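Local atomic coordinates of endo-1,4-beta-mannanase (Eisenia fetida, PDB entry 5Y6T), a protein that probably hydrolyses internal beta-1,4-mannosidic bonds in mannans, as a glycoside hydrolase family 5 enzyme linked to cold adaptation. Residues 186-191 with 227-232; 233-238 with 263-268; 258-263 with 289-294. One frame throughout, in Å; residues are numbered along the deposited sequence.

In the fold
From the N terminus, contact 1 comes first. It joins the long loop after strand 165-166 to the end of strand 223-228, and so closes a loop that holds helix 201-218. Contact 2 opens only after contact 1 has closed. It brings the loop that follows strand 223-228 back onto strand 262-266 and encloses helix 246-253. Contact 3 pairs the start of strand 262-266 with the start of strand 293-297 and closes the helix-free segment between them. Contacts 2 and 3 cross along the chain and share Tyr263. Contacts 1 and 2 touch where Ser228 meets Gln234 and His266. Together the three run across the neighbouring strands 223-228, 262-266 and 293-297 of the beta/alpha barrel.

Contact 1 of 3, residues 186-191 with 227-232; sequences QPLAGS and GSWSER
Two first torsions set the contact of Ser191 with Trp229 and Arg232. In Ser191, OG sits between the backbone N and the carbonyl carbon (chi1 70°), which sets it at the edge of the Trp229 indole. In Arg232, CG is anti to the carbonyl carbon (chi1 -59°) and the chain runs extended to NE, past Ser191 CB. Ser191 CB packs on Arg232 CD at 3.6 Å and lies over one face of the guanidinium. Ser191 OG is 3.4 Å from Trp229 CH2, near the ring plane. The same hydroxyl donates to Leu188 O, 2.6 Å from Ser191 OG, inside the type II turn 188-191. Leu188 CD2 reaches Arg232 CB at 3.8 Å and also touches the indole edge. A water in the indole plane accepts from Trp229 NE1 at 3.0 Å and donates to Ser191 O. Arg232 NH1 bonds to Ser230 OG at 3.1 Å. With an alanine in place of Arg232, Ser191 CB would probably lose the surface it rests on, and Ser230 OG its side-chain donor. The contact lies beyond the end of strand 223-228, where Trp195, before helix 201-218, also meets the Trp229 ring.

Contact 2 of 3, residues 233-238 with 263-268; sequences AQTDQF and YQMHTY
This contact belongs to the beta/alpha barrel, where the loop after strand 223-228 folds back on the next strand, 262-266. Gln234 carries it with an extended side chain. Gln234 OE1 accepts from Gln264 N at 2.8 Å, with an N-H...O angle of 157°. Its NE2 bonds to Leu226 O and Ser228 OG. The amide therefore bridges the two strands, and bonds at both ends fix its rotation. Gln234 OE1 also lies 3.1 Å from Tyr263 CB, at the edge of the ring and near its plane. The amide and ring planes are 57° apart. Met265 is extended beyond CG, which carries its methyl to the Gln234 backbone. Met265 CE lies 3.3 Å from Gln234 O, a buried oxygen without a hydrogen-bond partner in the model. Met265 CE is also 4.0 Å from Gln234 CB and touches Thr235 CB. Thr235 OG1 starts an ST turn by accepting from Gln237 N, and it bonds to Tyr287 O as well. Along the strand, His266 NE2 donates to Gln264 OE1 at 2.7 Å, with the acceptor in the imidazole plane. His266 ND1 bonds to Glu167, and Gln264 NE2 to Glu163. In the sheet, strand 262-266 lies between strands 223-228 and 293-297, and the Gln264 and His266 side chains reach Arg67 on strand 65-72.

Contact 3 of 3, residues 258-263 with 289-294; sequences GVIDFY and LDKPNN
Lys291 lays its aliphatic chain over one face of the Tyr263 ring, crossing it at about a right angle. This is a CH-pi contact: Lys291 CD is 3.9 Å from the centroid of the Tyr263 ring and 23° off its normal. It forms where strands 262-266 and 293-297 begin to pair as parallel neighbours in the beta/alpha barrel. The Lys291 chain is straight until its last torsion, where it bends (chi4 -61°) and brings NZ to the backbone of Ile260. Lys291 NZ then donates to Ile260 O at 2.9 Å. It also forms a salt bridge with Asp246, at the start of helix 246-253, so the charge has a mate. Ile260 CG1 packs against the end of the same chain.

The ring is held at other points too. Tyr263 OH donates to Asp290 OD1 at 2.7 Å and meets the syn lone pair of that oxygen. The ring and the carboxylate are nearly coplanar, 5° apart. Leu289 CB touches Tyr263 CD2 at 3.8 Å. With one face, the hydroxyl and CD2 contacted, the ring probably has little freedom to turn.

Phe262 packs on the same strand start. Phe262 CB lies 4.1 Å from Pro292 CG, and Phe262 CE1 reaches Asn294 CB. Asp261 takes its charge elsewhere, to Lys216 of helix 201-218, and Val224 N bonds to the same carboxylate.

The backbones pair at Tyr263 and Asn293. Tyr263 N donates to Pro292 O at 2.9 Å. Asn294 N donates to Tyr263 O at 3.0 Å. Asn293 CA adds a C-H...O contact to the same Tyr263 O, at 3.3 Å.

Contact 1 of 3, residues 186-191 with 227-232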
ATOM      1  N   GLN A 186       5.796  -7.720  21.412  1.00 20.92           N
ATOM      2  CA  GLN A 186       5.113  -8.795  22.141  0.50 20.54           C
ATOM      3  C   GLN A 186       3.675  -8.983  21.649  1.00 21.22           C
ATOM      4  O   GLN A 186       3.233 -10.115  21.511  1.00 22.91           O
ATOM      5  CB  GLN A 186       5.229  -8.659  23.656  0.50 20.21           C
ATOM      6  CG  GLN A 186       6.644  -8.847  24.163  0.50 20.76           C
ATOM      7  CD  GLN A 186       7.196 -10.244  23.961  0.50 20.42           C
ATOM      8  OE1 GLN A 186       6.595 -11.092  23.288  0.50 21.59           O
ATOM      9  NE2 GLN A 186       8.367 -10.506  24.563  0.50 21.45           N
ATOM     10  N   PRO A 187       2.977  -7.923  21.266  1.00 20.90           N
ATOM     11  CA  PRO A 187       1.623  -8.228  20.687  1.00 24.05           C
ATOM     12  C   PRO A 187       1.593  -9.040  19.405  1.00 23.02           C
ATOM     13  O   PRO A 187       0.567  -9.597  19.074  1.00 23.95           O
ATOM     14  CB  PRO A 187       1.016  -6.825  20.460  1.00 22.82           C
ATOM     15  CG  PRO A 187       1.744  -5.960  21.438  1.00 24.56           C
ATOM     16  CD  PRO A 187       3.153  -6.496  21.467  1.00 22.25           C
ATOM     17  N   LEU A 188       2.715  -9.109  18.703  1.00 22.82           N
ATOM     18  CA  LEU A 188       2.903  -9.943  17.563  1.00 20.69           C
ATOM     19  C   LEU A 188       3.460 -11.348  17.844  1.00 22.06           C
ATOM     20  O   LEU A 188       3.640 -12.114  16.906  1.00 23.56           O
ATOM     21  CB  LEU A 188       3.824  -9.248  16.502  1.00 22.41           C
ATOM     22  CG  LEU A 188       3.362  -7.841  16.122  1.00 21.47           C
ATOM     23  CD1 LEU A 188       4.214  -7.220  15.024  1.00 22.48           C
ATOM     24  CD2 LEU A 188       1.864  -7.789  15.727  1.00 20.66           C
ATOM     25  N   ALA A 189       3.655 -11.695  19.114  1.00 22.59           N
ATOM     26  CA  ALA A 189       4.211 -13.040  19.451  1.00 24.55           C
ATOM     27  C   ALA A 189       3.214 -14.078  19.004  1.00 23.74           C
ATOM     28  O   ALA A 189       1.983 -13.925  19.241  1.00 24.34           O
ATOM     29  CB  ALA A 189       4.461 -13.152  20.966  1.00 27.01           C
ATOM     30  N   GLY A 190       3.707 -15.113  18.344  1.00 25.11           N
ATOM     31  CA  GLY A 190       2.880 -16.229  17.941  1.00 27.87           C
ATOM     32  C   GLY A 190       2.008 -15.914  16.714  1.00 25.83           C
ATOM     33  O   GLY A 190       1.255 -16.731  16.288  1.00 25.55           O
ATOM     34  N   SER A 191       2.156 -14.715  16.117  1.00 23.43           N
ATOM     35  CA  SER A 191       1.275 -14.320  14.992  1.00 22.68           C
ATOM     36  C   SER A 191       1.740 -14.842  13.648  1.00 21.56           C
ATOM     37  O   SER A 191       1.023 -14.779  12.694  1.00 24.31           O
ATOM     38  CB  SER A 191       1.247 -12.783  14.956  1.00 21.70           C
ATOM     39  OG  SER A 191       2.500 -12.264  14.522  1.00 22.19           O
ATOM     40  N   GLY A 227       0.528  -0.714   4.278  1.00 18.32           N
ATOM     41  CA  GLY A 227      -0.281  -1.900   4.285  1.00 19.58           C
ATOM     42  C   GLY A 227       0.287  -2.942   5.250  1.00 21.21           C
ATOM     43  O   GLY A 227       1.256  -3.641   4.922  1.00 21.45           O
ATOM     44  N   SER A 228      -0.331  -3.134   6.421  1.00 20.63           N
ATOM     45  CA  SER A 228       0.122  -4.183   7.331  1.00 19.42           C
ATOM     46  C   SER A 228      -0.487  -5.564   6.943  1.00 19.22           C
ATOM     47  O   SER A 228      -1.562  -5.636   6.347  1.00 19.14           O
ATOM     48  CB  SER A 228      -0.218  -3.932   8.842  1.00 20.33           C
ATOM     49  OG  SER A 228       0.619  -2.902   9.322  1.00 20.80           O
ATOM     50  N   TRP A 229       0.213  -6.620   7.310  1.00 17.47           N
ATOM     51  CA  TRP A 229      -0.201  -7.946   6.890  1.00 19.96           C
ATOM     52  C   TRP A 229      -1.455  -8.485   7.600  1.00 19.70           C
ATOM     53  O   TRP A 229      -2.079  -9.417   7.119  1.00 19.08           O
ATOM     54  CB  TRP A 229       0.961  -8.905   7.047  1.00 19.34           C
ATOM     55  CG  TRP A 229       0.868  -9.908   8.185  1.00 19.57           C
ATOM     56  CD1 TRP A 229       0.729 -11.277   8.017  1.00 18.64           C
ATOM     57  CD2 TRP A 229       1.002  -9.681   9.606  1.00 19.02           C
ATOM     58  NE1 TRP A 229       0.774 -11.878   9.247  1.00 20.51           N
ATOM     59  CE2 TRP A 229       0.964 -10.944  10.232  1.00 18.99           C
ATOM     60  CE3 TRP A 229       1.198  -8.551  10.421  1.00 20.25           C
ATOM     61  CZ2 TRP A 229       1.046 -11.090  11.622  1.00 20.92           C
ATOM     62  CZ3 TRP A 229       1.269  -8.703  11.788  1.00 19.30           C
ATOM     63  CH2 TRP A 229       1.210  -9.979  12.389  1.00 19.68           C
ATOM     64  N   SER A 230      -1.837  -7.861   8.691  1.00 20.26           N
ATOM     65  CA  SER A 230      -3.055  -8.215   9.467  1.00 18.20           C
ATOM     66  C   SER A 230      -3.363  -6.982  10.359  1.00 19.25           C
ATOM     67  O   SER A 230      -2.588  -6.008  10.378  1.00 21.61           O
ATOM     68  CB  SER A 230      -2.768  -9.448  10.311  1.00 20.28           C
ATOM     69  OG  SER A 230      -1.975  -9.123  11.411  1.00 19.32           O
ATOM     70  N   GLU A 231      -4.527  -7.009  11.014  1.00 18.92           N
ATOM     71  CA  GLU A 231      -4.941  -5.968  11.916  1.00 18.64           C
ATOM     72  C   GLU A 231      -3.998  -5.860  13.101  1.00 20.28           C
ATOM     73  O   GLU A 231      -4.043  -4.854  13.802  1.00 19.88           O
ATOM     74  CB  GLU A 231      -6.377  -6.215  12.427  1.00 20.13           C
ATOM     75  CG  GLU A 231      -6.508  -7.462  13.340  1.00 20.29           C
ATOM     76  CD  GLU A 231      -6.769  -8.783  12.592  1.00 21.48           C
ATOM     77  OE1 GLU A 231      -6.486  -8.888  11.374  1.00 21.86           O
ATOM     78  OE2 GLU A 231      -7.172  -9.739  13.322  1.00 22.82           O
ATOM     79  N   ARG A 232      -3.196  -6.916  13.377  1.00 20.62           N
ATOM     80  CA  ARG A 232      -2.441  -6.996  14.589  1.00 21.00           C
ATOM     81  C   ARG A 232      -1.409  -5.905  14.774  1.00 21.43           C
ATOM     82  O   ARG A 232      -0.942  -5.680  15.897  1.00 22.97           O
ATOM     83  CB  ARG A 232      -1.729  -8.342  14.696  1.00 21.40           C
ATOM     84  CG  ARG A 232      -2.639  -9.566  14.679  1.00 21.36           C
ATOM     85  CD  ARG A 232      -1.716 -10.763  14.842  1.00 22.62           C
ATOM     86  NE  ARG A 232      -2.357 -12.059  14.623  1.00 25.16           N
ATOM     87  CZ  ARG A 232      -2.566 -12.673  13.456  1.00 26.35           C
ATOM     88  NH1 ARG A 232      -2.331 -12.097  12.285  1.00 25.65           N
ATOM     89  NH2 ARG A 232      -3.114 -13.902  13.487  1.00 27.60           N
TER
HETATM   90  O   HOH W   1       0.553 -14.739  10.017  1.00 30.69           O

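Contact 2 of 3, residues 233-238 with 263-268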
ATOM      1  N   ALA A 233      -1.007  -5.226  13.676  1.00 21.15           N
ATOM      2  CA  ALA A 233      -0.089  -4.120  13.754  1.00 21.05           C
ATOM      3  C   ALA A 233      -0.663  -2.720  13.484  1.00 19.40           C
ATOM      4  O   ALA A 233       0.112  -1.737  13.427  1.00 20.48           O
ATOM      5  CB  ALA A 233       1.058  -4.395  12.791  1.00 22.16           C
ATOM      6  N   GLN A 234      -1.998  -2.620  13.356  1.00 19.76           N
ATOM      7  CA  GLN A 234      -2.626  -1.346  13.057  1.00 19.30           C
ATOM      8  C   GLN A 234      -3.855  -1.072  13.880  1.00 19.62           C
ATOM      9  O   GLN A 234      -4.773  -0.418  13.428  1.00 21.29           O
ATOM     10  CB  GLN A 234      -2.886  -1.232  11.566  1.00 19.39           C
ATOM     11  CG  GLN A 234      -1.652  -0.745  10.840  1.00 19.25           C
ATOM     12  CD  GLN A 234      -1.828  -0.317   9.387  1.00 22.36           C
ATOM     13  OE1 GLN A 234      -2.811   0.288   9.055  1.00 20.49           O
ATOM     14  NE2 GLN A 234      -0.775  -0.526   8.554  1.00 20.35           N
ATOM     15  N   THR A 235      -3.882  -1.608  15.107  1.00 19.37           N
ATOM     16  CA  THR A 235      -4.957  -1.193  16.033  1.00 19.54           C
ATOM     17  C   THR A 235      -4.382  -1.330  17.458  1.00 20.48           C
ATOM     18  O   THR A 235      -3.669  -2.304  17.693  1.00 19.06           O
ATOM     19  CB  THR A 235      -6.318  -1.919  15.855  1.00 21.42           C
ATOM     20  OG1 THR A 235      -7.290  -1.386  16.745  1.00 18.12           O
ATOM     21  CG2 THR A 235      -6.261  -3.443  16.085  1.00 22.01           C
ATOM     22  N   ASP A 236      -4.789  -0.425  18.353  1.00 21.32           N
ATOM     23  CA  ASP A 236      -4.535  -0.586  19.798  1.00 23.64           C
ATOM     24  C   ASP A 236      -5.698  -1.307  20.510  1.00 26.08           C
ATOM     25  O   ASP A 236      -5.674  -1.500  21.743  1.00 27.94           O
ATOM     26  CB  ASP A 236      -4.207   0.799  20.388  1.00 22.67           C
ATOM     27  CG  ASP A 236      -2.944   1.328  19.826  1.00 24.95           C
ATOM     28  OD1 ASP A 236      -1.974   0.574  19.933  1.00 22.35           O
ATOM     29  OD2 ASP A 236      -2.921   2.435  19.261  1.00 25.02           O
ATOM     30  N   GLN A 237      -6.702  -1.737  19.755  1.00 21.30           N
ATOM     31  CA  GLN A 237      -7.812  -2.497  20.285  1.00 22.89           C
ATOM     32  C   GLN A 237      -7.531  -3.996  20.078  1.00 22.69           C
ATOM     33  O   GLN A 237      -6.522  -4.376  19.476  1.00 22.20           O
ATOM     34  CB  GLN A 237      -9.114  -2.120  19.578  1.00 22.60           C
ATOM     35  CG  GLN A 237      -9.556  -0.658  19.847  1.00 22.44           C
ATOM     36  CD  GLN A 237      -9.882  -0.354  21.297  1.00 25.44           C
ATOM     37  OE1 GLN A 237      -9.541   0.716  21.843  1.00 28.08           O
ATOM     38  NE2 GLN A 237     -10.574  -1.250  21.912  1.00 23.71           N
ATOM     39  N   PHE A 238      -8.377  -4.833  20.676  1.00 23.46           N
ATOM     40  CA  PHE A 238      -8.335  -6.290  20.525  1.00 24.06           C
ATOM     41  C   PHE A 238      -7.042  -6.945  21.012  1.00 25.13           C
ATOM     42  O   PHE A 238      -6.723  -8.077  20.613  1.00 24.59           O
ATOM     43  CB  PHE A 238      -8.585  -6.725  19.049  1.00 24.28           C
ATOM     44  CG  PHE A 238      -9.909  -6.325  18.485  1.00 24.54           C
ATOM     45  CD1 PHE A 238     -11.064  -7.070  18.792  1.00 27.49           C
ATOM     46  CD2 PHE A 238     -10.020  -5.259  17.634  1.00 22.63           C
ATOM     47  CE1 PHE A 238     -12.288  -6.702  18.261  1.00 27.59           C
ATOM     48  CE2 PHE A 238     -11.226  -4.907  17.065  1.00 21.69           C
ATOM     49  CZ  PHE A 238     -12.366  -5.625  17.395  1.00 26.18           C
ATOM     50  N   TYR A 263      -4.764   4.210   7.309  1.00 18.71           N
ATOM     51  CA  TYR A 263      -4.356   2.850   7.721  1.00 17.84           C
ATOM     52  C   TYR A 263      -4.833   1.850   6.606  1.00 17.51           C
ATOM     53  O   TYR A 263      -5.703   2.153   5.759  1.00 18.72           O
ATOM     54  CB  TYR A 263      -4.937   2.477   9.071  1.00 16.96           C
ATOM     55  CG  TYR A 263      -4.430   3.361  10.169  1.00 17.20           C
ATOM     56  CD1 TYR A 263      -3.080   3.377  10.530  1.00 19.90           C
ATOM     57  CD2 TYR A 263      -5.266   4.188  10.861  1.00 19.48           C
ATOM     58  CE1 TYR A 263      -2.612   4.195  11.522  1.00 19.36           C
ATOM     59  CE2 TYR A 263      -4.788   5.027  11.882  1.00 19.13           C
ATOM     60  CZ  TYR A 263      -3.430   5.033  12.192  1.00 18.04           C
ATOM     61  OH  TYR A 263      -2.870   5.783  13.197  1.00 19.61           O
ATOM     62  N   GLN A 264      -4.180   0.695   6.610  1.00 16.50           N
ATOM     63  CA  GLN A 264      -4.463  -0.298   5.590  1.00 18.75           C
ATOM     64  C   GLN A 264      -4.157  -1.680   6.182  1.00 19.38           C
ATOM     65  O   GLN A 264      -3.015  -1.962   6.490  1.00 21.48           O
ATOM     66  CB  GLN A 264      -3.596  -0.022   4.358  1.00 17.55           C
ATOM     67  CG  GLN A 264      -3.715  -1.091   3.293  1.00 18.63           C
ATOM     68  CD  GLN A 264      -2.757  -1.008   2.137  1.00 19.68           C
ATOM     69  OE1 GLN A 264      -2.493  -2.037   1.477  1.00 18.62           O
ATOM     70  NE2 GLN A 264      -2.172   0.124   1.922  1.00 19.52           N
ATOM     71  N   MET A 265      -5.173  -2.492   6.371  1.00 18.72           N
ATOM     72  CA  MET A 265      -5.018  -3.810   6.903  1.00 17.95           C
ATOM     73  C   MET A 265      -5.294  -4.819   5.837  1.00 19.43           C
ATOM     74  O   MET A 265      -6.306  -4.760   5.171  1.00 23.64           O
ATOM     75  CB  MET A 265      -6.083  -4.015   7.999  1.00 18.74           C
ATOM     76  CG  MET A 265      -5.841  -3.103   9.186  1.00 17.47           C
ATOM     77  SD  MET A 265      -7.140  -3.423  10.339  1.00 20.72           S
ATOM     78  CE  MET A 265      -6.665  -2.476  11.752  1.00 20.49           C
ATOM     79  N   HIS A 266      -4.382  -5.741   5.646  1.00 17.96           N
ATOM     80  CA  HIS A 266      -4.612  -6.921   4.805  1.00 18.14           C
ATOM     81  C   HIS A 266      -5.206  -8.055   5.640  1.00 18.99           C
ATOM     82  O   HIS A 266      -5.068  -8.053   6.884  1.00 19.10           O
ATOM     83  CB  HIS A 266      -3.289  -7.404   4.268  1.00 18.03           C
ATOM     84  CG  HIS A 266      -2.589  -6.355   3.462  1.00 18.07           C
ATOM     85  ND1 HIS A 266      -1.270  -6.473   3.052  1.00 18.45           N
ATOM     86  CD2 HIS A 266      -2.991  -5.120   3.087  1.00 18.34           C
ATOM     87  CE1 HIS A 266      -0.938  -5.385   2.392  1.00 17.29           C
ATOM     88  NE2 HIS A 266      -1.959  -4.552   2.397  1.00 18.59           N
ATOM     89  N   THR A 267      -5.950  -8.962   5.016  1.00 18.09           N
ATOM     90  CA  THR A 267      -6.471 -10.018   5.845  1.00 18.30           C
ATOM     91  C   THR A 267      -6.655 -11.264   5.018  1.00 19.70           C
ATOM     92  O   THR A 267      -7.273 -11.229   3.924  1.00 20.16           O
ATOM     93  CB  THR A 267      -7.769  -9.640   6.607  1.00 18.83           C
ATOM     94  OG1 THR A 267      -8.138 -10.709   7.560  1.00 22.06           O
ATOM     95  CG2 THR A 267      -8.949  -9.367   5.595  1.00 21.89           C
ATOM     96  N   TYR A 268      -6.121 -12.346   5.548  1.00 19.75           N
ATOM     97  CA  TYR A 268      -6.299 -13.674   4.977  1.00 22.20           C
ATOM     98  C   TYR A 268      -6.578 -14.672   6.064  1.00 22.70           C
ATOM     99  O   TYR A 268      -6.130 -14.503   7.225  1.00 21.50           O
ATOM    100  CB  TYR A 268      -5.025 -14.101   4.303  1.00 21.28           C
ATOM    101  CG  TYR A 268      -4.668 -13.209   3.111  1.00 20.77           C
ATOM    102  CD1 TYR A 268      -5.240 -13.442   1.844  1.00 20.47           C
ATOM    103  CD2 TYR A 268      -3.774 -12.148   3.242  1.00 20.29           C
ATOM    104  CE1 TYR A 268      -4.820 -12.720   0.747  1.00 20.04           C
ATOM    105  CE2 TYR A 268      -3.397 -11.365   2.158  1.00 20.07           C
ATOM    106  CZ  TYR A 268      -3.951 -11.625   0.900  1.00 21.30           C
ATOM    107  OH  TYR A 268      -3.551 -10.902  -0.194  1.00 20.23           O
TER

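Contact 3 of 3, residues 258-263 with 289-294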
ATOM      1  N   GLY A 258       6.507  12.837   8.827  1.00 21.46           N
ATOM      2  CA  GLY A 258       6.520  11.473   8.308  1.00 21.28           C
ATOM      3  C   GLY A 258       5.392  10.662   8.894  1.00 19.45           C
ATOM      4  O   GLY A 258       5.642   9.682   9.635  1.00 20.69           O
ATOM      5  N   VAL A 259       4.154  11.072   8.558  1.00 19.72           N
ATOM      6  CA  VAL A 259       2.941  10.479   9.101  1.00 20.32           C
ATOM      7  C   VAL A 259       2.098  10.037   7.921  1.00 19.10           C
ATOM      8  O   VAL A 259       2.093  10.707   6.866  1.00 21.82           O
ATOM      9  CB  VAL A 259       2.189  11.459  10.015  1.00 22.56           C
ATOM     10  CG1 VAL A 259       3.059  11.772  11.201  1.00 23.48           C
ATOM     11  CG2 VAL A 259       1.721  12.720   9.257  1.00 24.48           C
ATOM     12  N   ILE A 260       1.337   8.947   8.100  1.00 20.64           N
ATOM     13  CA  ILE A 260       0.514   8.421   7.015  1.00 18.72           C
ATOM     14  C   ILE A 260      -0.906   8.997   7.097  1.00 19.69           C
ATOM     15  O   ILE A 260      -1.225   9.668   8.102  1.00 21.03           O
ATOM     16  CB  ILE A 260       0.530   6.914   6.962  1.00 19.55           C
ATOM     17  CG1 ILE A 260      -0.210   6.290   8.118  1.00 20.07           C
ATOM     18  CG2 ILE A 260       1.922   6.468   6.797  1.00 20.07           C
ATOM     19  CD1 ILE A 260      -0.387   4.785   8.037  1.00 22.46           C
ATOM     20  N   ASP A 261      -1.712   8.826   6.056  1.00 19.49           N
ATOM     21  CA  ASP A 261      -2.996   9.429   5.978  1.00 19.26           C
ATOM     22  C   ASP A 261      -4.129   8.475   6.148  1.00 20.45           C
ATOM     23  O   ASP A 261      -5.192   8.918   6.627  1.00 21.62           O
ATOM     24  CB  ASP A 261      -3.162  10.133   4.636  1.00 21.58           C
ATOM     25  CG  ASP A 261      -2.162  11.247   4.484  1.00 26.97           C
ATOM     26  OD1 ASP A 261      -2.395  12.342   5.117  1.00 26.95           O
ATOM     27  OD2 ASP A 261      -1.100  11.018   3.863  1.00 24.16           O
ATOM     28  N   PHE A 262      -3.962   7.227   5.662  1.00 19.90           N
ATOM     29  CA  PHE A 262      -4.921   6.153   5.966  1.00 18.63           C
ATOM     30  C   PHE A 262      -4.216   4.848   6.302  1.00 19.62           C
ATOM     31  O   PHE A 262      -3.160   4.498   5.745  1.00 18.45           O
ATOM     32  CB  PHE A 262      -6.050   5.999   4.961  1.00 19.65           C
ATOM     33  CG  PHE A 262      -5.655   5.557   3.550  1.00 20.15           C
ATOM     34  CD1 PHE A 262      -5.519   4.220   3.236  1.00 21.38           C
ATOM     35  CD2 PHE A 262      -5.470   6.478   2.549  1.00 25.87           C
ATOM     36  CE1 PHE A 262      -5.275   3.794   1.950  1.00 21.81           C
ATOM     37  CE2 PHE A 262      -5.177   6.063   1.255  1.00 27.86           C
ATOM     38  CZ  PHE A 262      -5.059   4.727   0.970  1.00 23.32           C
ATOM     39  N   TYR A 263      -4.764   4.210   7.309  1.00 18.71           N
ATOM     40  CA  TYR A 263      -4.356   2.850   7.721  1.00 17.84           C
ATOM     41  C   TYR A 263      -4.833   1.850   6.606  1.00 17.51           C
ATOM     42  O   TYR A 263      -5.703   2.153   5.759  1.00 18.72           O
ATOM     43  CB  TYR A 263      -4.937   2.477   9.071  1.00 16.96           C
ATOM     44  CG  TYR A 263      -4.430   3.361  10.169  1.00 17.20           C
ATOM     45  CD1 TYR A 263      -3.080   3.377  10.530  1.00 19.90           C
ATOM     46  CD2 TYR A 263      -5.266   4.188  10.861  1.00 19.48           C
ATOM     47  CE1 TYR A 263      -2.612   4.195  11.522  1.00 19.36           C
ATOM     48  CE2 TYR A 263      -4.788   5.027  11.882  1.00 19.13           C
ATOM     49  CZ  TYR A 263      -3.430   5.033  12.192  1.00 18.04           C
ATOM     50  OH  TYR A 263      -2.870   5.783  13.197  1.00 19.61           O
ATOM     51  N   LEU A 289      -9.610   3.977  15.289  1.00 19.80           N
ATOM     52  CA  LEU A 289      -8.484   4.618  14.604  1.00 19.13           C
ATOM     53  C   LEU A 289      -8.702   6.089  14.409  1.00 17.64           C
ATOM     54  O   LEU A 289      -9.847   6.538  14.259  1.00 20.62           O
ATOM     55  CB  LEU A 289      -8.248   3.925  13.222  1.00 17.76           C
ATOM     56  CG  LEU A 289      -7.965   2.435  13.317  1.00 19.50           C
ATOM     57  CD1 LEU A 289      -8.026   1.744  11.956  1.00 20.89           C
ATOM     58  CD2 LEU A 289      -6.675   2.122  14.016  1.00 19.99           C
ATOM     59  N   ASP A 290      -7.588   6.798  14.342  1.00 19.44           N
ATOM     60  CA  ASP A 290      -7.504   8.227  14.015  1.00 20.18           C
ATOM     61  C   ASP A 290      -7.294   8.601  12.559  1.00 19.91           C
ATOM     62  O   ASP A 290      -6.974   9.767  12.231  1.00 20.98           O
ATOM     63  CB  ASP A 290      -6.467   8.944  14.928  1.00 19.41           C
ATOM     64  CG  ASP A 290      -5.038   8.425  14.737  1.00 23.12           C
ATOM     65  OD1 ASP A 290      -4.849   7.441  14.007  1.00 20.68           O
ATOM     66  OD2 ASP A 290      -4.114   8.828  15.523  1.00 24.63           O
ATOM     67  N   LYS A 291      -7.509   7.622  11.657  1.00 19.75           N
ATOM     68  CA  LYS A 291      -7.424   7.791  10.196  1.00 19.91           C
ATOM     69  C   LYS A 291      -8.398   6.774   9.638  1.00 19.15           C
ATOM     70  O   LYS A 291      -8.697   5.756  10.292  1.00 18.71           O
ATOM     71  CB  LYS A 291      -6.019   7.432   9.671  1.00 19.92           C
ATOM     72  CG  LYS A 291      -4.907   8.206  10.391  1.00 18.13           C
ATOM     73  CD  LYS A 291      -3.534   7.785   9.849  1.00 19.96           C
ATOM     74  CE  LYS A 291      -2.355   8.269  10.682  1.00 18.31           C
ATOM     75  NZ  LYS A 291      -2.281   9.728  10.769  1.00 19.78           N
ATOM     76  N   PRO A 292      -8.879   7.016   8.415  1.00 19.79           N
ATOM     77  CA  PRO A 292      -9.604   5.964   7.710  1.00 20.25           C
ATOM     78  C   PRO A 292      -8.757   4.728   7.519  1.00 20.63           C
ATOM     79  O   PRO A 292      -7.533   4.811   7.683  1.00 20.81           O
ATOM     80  CB  PRO A 292      -9.981   6.629   6.358  1.00 21.67           C
ATOM     81  CG  PRO A 292      -9.381   7.935   6.294  1.00 22.86           C
ATOM     82  CD  PRO A 292      -8.547   8.154   7.546  1.00 21.49           C
ATOM     83  N   ASN A 293      -9.401   3.596   7.166  1.00 19.14           N
ATOM     84  CA  ASN A 293      -8.765   2.304   7.033  1.00 19.55           C
ATOM     85  C   ASN A 293      -9.270   1.616   5.806  1.00 19.47           C
ATOM     86  O   ASN A 293     -10.470   1.486   5.643  1.00 19.38           O
ATOM     87  CB  ASN A 293      -9.141   1.476   8.270  1.00 18.69           C
ATOM     88  CG  ASN A 293      -8.362   0.193   8.397  1.00 20.63           C
ATOM     89  OD1 ASN A 293      -7.315  -0.007   7.767  1.00 20.35           O
ATOM     90  ND2 ASN A 293      -8.802  -0.644   9.286  1.00 18.18           N
ATOM     91  N   ASN A 294      -8.350   1.077   5.018  1.00 19.33           N
ATOM     92  CA  ASN A 294      -8.569   0.358   3.742  1.00 18.87           C
ATOM     93  C   ASN A 294      -8.259  -1.075   3.908  1.00 19.46           C
ATOM     94  O   ASN A 294      -7.226  -1.394   4.413  1.00 20.05           O
ATOM     95  CB  ASN A 294      -7.688   1.001   2.710  1.00 22.28           C
ATOM     96  CG  ASN A 294      -7.800   0.358   1.335  1.00 22.82           C
ATOM     97  OD1 ASN A 294      -7.863  -0.857   1.201  1.00 24.29           O
ATOM     98  ND2 ASN A 294      -7.769   1.176   0.310  1.00 23.82           N
TER